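Local coordinates for protein cyclase (Uncultured organism, PDB 5IBZ) that belongs to the putative cyclase family, perhaps with arylformamidase activity, and binds acetylphosphate in the crystal, at residues Q113-S118 with I279-W284; M106-S111 with G314-P319. All coordinates share one frame; numbering follows the deposited sequence.

Overall arrangement
Both contacts are buried, but they differ in place and chemistry. Interaction 1 lies about 3 Å from the centre of the chain and joins strands 113-115 and 278-281, neighbours in the mixed sheet, through backbone hydrogen bonds, an indole N-H and an acidic face turned to the ligand. Interaction 2, about 8 Å from that centre, has no hydrogen bond between its segments; apolar side chains of 106-111 rest on 314-316, near the second subunit. The contact centres are about 8 Å apart. Strand 113-115 links them: it follows strand 97-107 in the chain and lies beside 314-316, where W114 O and S315 N, 3.0 Å apart, form a probable hydrogen bond.

Interaction 1: Q113-S118 with I279-W284; sequences QWDALS and IGEIWW. With UVW (acetylphosphate), chain F.
W283 meets Q113 and W114 with different parts of its indole. Its NE1 donates to Q113 O (3.1 Å, 168° at the hydrogen), which lies in the indole plane; E281 N reaches the same oxygen from the opposite face of the carbonyl, so two bonds grip it. Farther along the same side of the indole, W283 CZ2 sits over one face of W114, 3.7 Å from W114 CZ2, and the 74° between planes makes the pair T-shaped. A leucine at W283 would probably leave Q113 O without its second donor and that face of W114 without the edge it receives. The framework is an antiparallel pair of the mixed sheet: Q113-E281 and D115-I279 are hydrogen-bonded, W114-G280 non-hydrogen-bonded. The Q113 side chain starts with CB against S315 O. CG lies between the backbone N and the carbonyl carbon (chi1 71°), which sets it 3.6 Å from E281 O, and CD follows toward E281 OE1. At the tip, NE2 packs on I282 CD1 (3.8 Å) while donating to S111 O; OE1 comes within 3.2 Å of E281 OE1, two acceptors facing each other. E281 OE2 lies 2.6 Å from acetylphosphate O2P; the ligand is hydrogen-bonded to R69, H119 and H268.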
loop_
_atom_site.group_PDB
_atom_site.type_symbol
_atom_site.label_atom_id
_atom_site.label_comp_id
_atom_site.label_asym_id
_atom_site.label_seq_id
_atom_site.Cartn_x
_atom_site.Cartn_y
_atom_site.Cartn_z
ATOM N N GLN B 113 -3.242 -12.834 14.121
ATOM C CA GLN B 113 -3.742 -13.448 12.897
ATOM C C GLN B 113 -4.321 -14.833 13.083
ATOM O O GLN B 113 -3.967 -15.551 14.030
ATOM C CB GLN B 113 -2.606 -13.539 11.863
ATOM C CG GLN B 113 -1.534 -14.581 12.213
ATOM C CD GLN B 113 -0.282 -14.418 11.383
ATOM O OE1 GLN B 113 -0.011 -15.173 10.455
ATOM N NE2 GLN B 113 0.455 -13.387 11.687
ATOM N N TRP B 114 -5.190 -15.190 12.143
ATOM C CA TRP B 114 -5.462 -16.590 11.787
ATOM C C TRP B 114 -4.806 -16.859 10.446
ATOM O O TRP B 114 -4.844 -16.006 9.551
ATOM C CB TRP B 114 -6.943 -16.907 11.631
ATOM C CG TRP B 114 -7.718 -17.095 12.864
ATOM C CD1 TRP B 114 -8.784 -16.356 13.252
ATOM C CD2 TRP B 114 -7.545 -18.106 13.866
ATOM N NE1 TRP B 114 -9.292 -16.834 14.432
ATOM C CE2 TRP B 114 -8.552 -17.906 14.836
ATOM C CE3 TRP B 114 -6.645 -19.143 14.045
ATOM C CZ2 TRP B 114 -8.665 -18.693 15.963
ATOM C CZ3 TRP B 114 -6.771 -19.945 15.156
ATOM C CH2 TRP B 114 -7.770 -19.708 16.111
ATOM N N ASP B 115 -4.260 -18.057 10.308
ATOM C CA ASP B 115 -3.792 -18.562 9.024
ATOM C C ASP B 115 -4.819 -19.526 8.502
ATOM O O ASP B 115 -5.240 -20.436 9.216
ATOM C CB ASP B 115 -2.447 -19.244 9.174
ATOM C CG ASP B 115 -1.390 -18.304 9.734
ATOM O OD1 ASP B 115 -1.530 -17.068 9.565
ATOM O OD2 ASP B 115 -0.433 -18.803 10.365
ATOM N N ALA B 116 -5.269 -19.307 7.270
ATOM C CA ALA B 116 -6.226 -20.213 6.620
ATOM C C ALA B 116 -5.563 -21.516 6.227
ATOM O O ALA B 116 -4.335 -21.632 6.230
ATOM C CB ALA B 116 -6.815 -19.556 5.398
ATOM N N LEU B 117 -6.381 -22.487 5.846
ATOM C CA LEU B 117 -5.834 -23.770 5.406
ATOM C C LEU B 117 -5.121 -23.627 4.050
ATOM O O LEU B 117 -4.378 -24.511 3.639
ATOM C CB LEU B 117 -6.943 -24.817 5.327
ATOM C CG LEU B 117 -7.753 -24.972 6.604
ATOM C CD1 LEU B 117 -8.765 -26.090 6.424
ATOM C CD2 LEU B 117 -6.869 -25.231 7.834
ATOM N N SER B 118 -5.364 -22.520 3.355
ATOM C CA SER B 118 -4.637 -22.201 2.126
ATOM C C SER B 118 -3.263 -21.589 2.377
ATOM O O SER B 118 -2.535 -21.304 1.435
ATOM C CB SER B 118 -5.466 -21.243 1.265
ATOM O OG SER B 118 -6.002 -20.185 2.054
ATOM N N ILE B 279 -4.268 -22.121 12.447
ATOM C CA ILE B 279 -3.158 -21.641 13.249
ATOM C C ILE B 279 -3.289 -20.149 13.508
ATOM O O ILE B 279 -3.425 -19.350 12.578
ATOM C CB ILE B 279 -1.805 -21.933 12.548
ATOM C CG1 ILE B 279 -1.555 -23.448 12.478
ATOM C CG2 ILE B 279 -0.678 -21.178 13.214
ATOM C CD1 ILE B 279 -0.299 -23.845 11.775
ATOM N N GLY B 280 -3.228 -19.782 14.787
ATOM C CA GLY B 280 -3.254 -18.389 15.202
ATOM C C GLY B 280 -1.907 -17.965 15.751
ATOM O O GLY B 280 -1.259 -18.722 16.480
ATOM N N GLU B 281 -1.456 -16.771 15.370
ATOM C CA GLU B 281 -0.123 -16.318 15.750
ATOM C C GLU B 281 -0.132 -14.872 16.186
ATOM O O GLU B 281 -0.974 -14.081 15.743
ATOM C CB GLU B 281 0.867 -16.492 14.590
ATOM C CG GLU B 281 1.099 -17.962 14.256
ATOM C CD GLU B 281 1.792 -18.203 12.931
ATOM O OE1 GLU B 281 1.818 -17.306 12.069
ATOM O OE2 GLU B 281 2.333 -19.316 12.786
ATOM N N ILE B 282 0.844 -14.533 17.012
ATOM C CA ILE B 282 1.061 -13.176 17.545
ATOM C C ILE B 282 -0.158 -12.654 18.323
ATOM O O ILE B 282 -0.498 -11.466 18.324
ATOM C CB ILE B 282 1.456 -12.138 16.438
ATOM C CG1 ILE B 282 2.249 -12.808 15.297
ATOM C CG2 ILE B 282 2.272 -11.040 17.103
ATOM C CD1 ILE B 282 2.821 -11.836 14.267
ATOM N N TRP B 283 -0.798 -13.547 19.059
ATOM C CA TRP B 283 -1.824 -13.123 20.001
ATOM C C TRP B 283 -1.156 -12.564 21.261
ATOM O O TRP B 283 0.025 -12.828 21.519
ATOM C CB TRP B 283 -2.765 -14.297 20.343
ATOM C CG TRP B 283 -3.634 -14.780 19.198
ATOM C CD1 TRP B 283 -3.314 -14.804 17.873
ATOM C CD2 TRP B 283 -4.959 -15.317 19.298
ATOM N NE1 TRP B 283 -4.358 -15.326 17.135
ATOM C CE2 TRP B 283 -5.381 -15.645 17.989
ATOM C CE3 TRP B 283 -5.837 -15.538 20.364
ATOM C CZ2 TRP B 283 -6.625 -16.202 17.728
ATOM C CZ3 TRP B 283 -7.077 -16.093 20.100
ATOM C CH2 TRP B 283 -7.459 -16.413 18.801
ATOM N N TRP B 284 -1.900 -11.768 22.030
ATOM C CA TRP B 284 -1.403 -11.125 23.242
ATOM C C TRP B 284 -2.182 -11.657 24.421
ATOM O O TRP B 284 -3.388 -11.417 24.536
ATOM C CB TRP B 284 -1.547 -9.599 23.171
ATOM C CG TRP B 284 -0.989 -8.939 24.399
ATOM C CD1 TRP B 284 -1.681 -8.546 25.510
ATOM C CD2 TRP B 284 0.386 -8.623 24.645
ATOM N NE1 TRP B 284 -0.816 -8.008 26.439
ATOM C CE2 TRP B 284 0.457 -8.043 25.930
ATOM C CE3 TRP B 284 1.573 -8.784 23.908
ATOM C CZ2 TRP B 284 1.664 -7.600 26.480
ATOM C CZ3 TRP B 284 2.763 -8.346 24.458
ATOM C CH2 TRP B 284 2.799 -7.769 25.736
HETATM C C1 UVW F . 6.693 -18.398 9.058
HETATM O O1 UVW F . 6.500 -17.528 8.279
HETATM C C1M UVW F . 8.101 -18.958 9.247
HETATM O O2 UVW F . 5.650 -18.930 9.822
HETATM P P UVW F . 4.072 -18.520 9.609
HETATM O O1P UVW F . 3.693 -18.552 8.147
HETATM O O2P UVW F . 3.276 -19.538 10.392
HETATM O O3P UVW F . 3.780 -17.142 10.146
#

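Interaction 2: M106-S111 with G314-P319; sequences MPLQGS and GSPLNP
A type I beta turn, P107 to G110, closed by G110 N donating to P107 O at 2.9 Å, brings L108 and Q109 against strand 314-316. The two segments do not form a ladder here: the touching parts point 123° apart, and no hydrogen bond joins the segments. The contact is instead made by three side chains of 106-111. L108 spreads its two methyls along the strand: CD2 lies 3.7 Å from P316 CD, on the proline ring, and CD1 rests 3.8 Å from G314 O, a buried oxygen for which the model has no hydrogen-bonding partner. M106, present as selenomethionine, meets the CB-CG side of the P316 ring. Its chain is bent at the last torsion, chi3 -67°, and this turns CE onto P316 CB at 3.9 Å, with P316 CG only slightly farther from it. Q109 leaves the backbone pointing away from the strand, yet a bend at chi2 (71°) returns its amide, and NE2 stands 4.0 Å from G314 N. A beta carbon at G314 would point toward the turn and come within 3.1 Å of Q109 NE2, a tight fit. On the strand, S315 OG donates to P316 O (2.7 Å) in the carbonyl plane, on a lone pair. Q109 OE1 accepts from the backbone N of D102 of the second subunit. Strand 97-107, paired with 73-76, leads into the turn, and M106 and P107 continue as an antiparallel ladder with a strand of that subunit; strand 314-316 lies at the edge of the mixed sheet within this chain, beside 113-115.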
loop_
_atom_site.group_PDB
_atom_site.type_symbol
_atom_site.label_atom_id
_atom_site.label_comp_id
_atom_site.label_asym_id
_atom_site.label_seq_id
_atom_site.Cartn_x
_atom_site.Cartn_y
_atom_site.Cartn_z
HETATM N N MSE B 106 -0.877 -3.667 4.869
HETATM C CA MSE B 106 -0.256 -4.652 5.740
HETATM C C MSE B 106 -0.248 -6.044 5.169
HETATM O O MSE B 106 -1.123 -6.398 4.362
HETATM C CB MSE B 106 -0.981 -4.691 7.093
HETATM C CG MSE B 106 -2.398 -5.166 6.997
HETATM SE SE MSE B 106 -3.334 -5.084 8.707
HETATM C CE MSE B 106 -2.379 -6.418 9.738
ATOM N N PRO B 107 0.718 -6.848 5.609
ATOM C CA PRO B 107 0.569 -8.268 5.362
ATOM C C PRO B 107 -0.595 -8.807 6.171
ATOM O O PRO B 107 -0.777 -8.415 7.325
ATOM C CB PRO B 107 1.896 -8.868 5.855
ATOM C CG PRO B 107 2.764 -7.732 6.257
ATOM C CD PRO B 107 1.846 -6.572 6.516
ATOM N N LEU B 108 -1.360 -9.717 5.601
ATOM C CA LEU B 108 -2.430 -10.331 6.363
ATOM C C LEU B 108 -1.857 -11.308 7.383
ATOM O O LEU B 108 -2.568 -11.720 8.286
ATOM C CB LEU B 108 -3.436 -11.006 5.420
ATOM C CG LEU B 108 -4.118 -10.031 4.464
ATOM C CD1 LEU B 108 -5.138 -10.765 3.577
ATOM C CD2 LEU B 108 -4.824 -8.900 5.194
ATOM N N GLN B 109 -0.571 -11.639 7.249
ATOM C CA GLN B 109 0.162 -12.405 8.261
ATOM C C GLN B 109 1.060 -11.470 9.077
ATOM O O GLN B 109 2.075 -11.901 9.631
ATOM C CB GLN B 109 1.030 -13.511 7.611
ATOM C CG GLN B 109 0.274 -14.613 6.875
ATOM C CD GLN B 109 -0.373 -14.162 5.570
ATOM O OE1 GLN B 109 0.287 -13.614 4.698
ATOM N NE2 GLN B 109 -1.699 -14.333 5.477
ATOM N N GLY B 110 0.715 -10.188 9.114
ATOM C CA GLY B 110 1.606 -9.186 9.669
ATOM C C GLY B 110 1.349 -8.761 11.104
ATOM O O GLY B 110 2.066 -7.915 11.615
ATOM N N SER B 111 0.347 -9.353 11.746
ATOM C CA SER B 111 -0.055 -8.964 13.094
ATOM C C SER B 111 -0.751 -10.151 13.764
ATOM O O SER B 111 -0.619 -11.279 13.310
ATOM C CB SER B 111 -0.963 -7.729 13.053
ATOM O OG SER B 111 -1.108 -7.135 14.332
ATOM N N GLY B 314 -5.389 -15.830 5.063
ATOM C CA GLY B 314 -5.395 -15.566 6.494
ATOM C C GLY B 314 -6.035 -14.216 6.728
ATOM O O GLY B 314 -6.491 -13.567 5.794
ATOM N N SER B 315 -6.039 -13.767 7.970
ATOM C CA SER B 315 -6.659 -12.503 8.313
ATOM C C SER B 315 -6.113 -11.946 9.606
ATOM O O SER B 315 -5.836 -12.716 10.522
ATOM C CB SER B 315 -8.154 -12.692 8.486
ATOM O OG SER B 315 -8.773 -11.478 8.854
ATOM N N PRO B 316 -6.009 -10.615 9.705
ATOM C CA PRO B 316 -5.870 -9.986 11.016
ATOM C C PRO B 316 -7.160 -10.113 11.783
ATOM O O PRO B 316 -8.226 -10.392 11.221
ATOM C CB PRO B 316 -5.540 -8.517 10.695
ATOM C CG PRO B 316 -6.002 -8.308 9.349
ATOM C CD PRO B 316 -5.988 -9.621 8.619
ATOM N N LEU B 317 -7.062 -9.956 13.088
ATOM C CA LEU B 317 -8.266 -9.939 13.899
ATOM C C LEU B 317 -7.989 -9.313 15.245
ATOM O O LEU B 317 -6.859 -8.993 15.579
ATOM C CB LEU B 317 -8.819 -11.339 14.072
ATOM C CG LEU B 317 -8.003 -12.239 14.980
ATOM C CD1 LEU B 317 -8.955 -13.276 15.622
ATOM C CD2 LEU B 317 -6.937 -12.954 14.212
ATOM N N ASN B 318 -9.082 -9.119 15.984
ATOM C CA ASN B 318 -9.018 -8.691 17.367
ATOM C C ASN B 318 -9.804 -9.709 18.180
ATOM O O ASN B 318 -11.004 -9.562 18.395
ATOM C CB ASN B 318 -9.582 -7.292 17.531
ATOM C CG ASN B 318 -9.506 -6.815 18.939
ATOM O OD1 ASN B 318 -8.874 -7.439 19.778
ATOM N ND2 ASN B 318 -10.171 -5.717 19.224
ATOM N N PRO B 319 -9.138 -10.787 18.599
ATOM C CA PRO B 319 -9.894 -11.794 19.370
ATOM C C PRO B 319 -10.317 -11.255 20.733
ATOM O O PRO B 319 -9.460 -10.684 21.429
ATOM C CB PRO B 319 -8.886 -12.945 19.534
ATOM C CG PRO B 319 -7.648 -12.528 18.768
ATOM C CD PRO B 319 -7.701 -11.043 18.632
#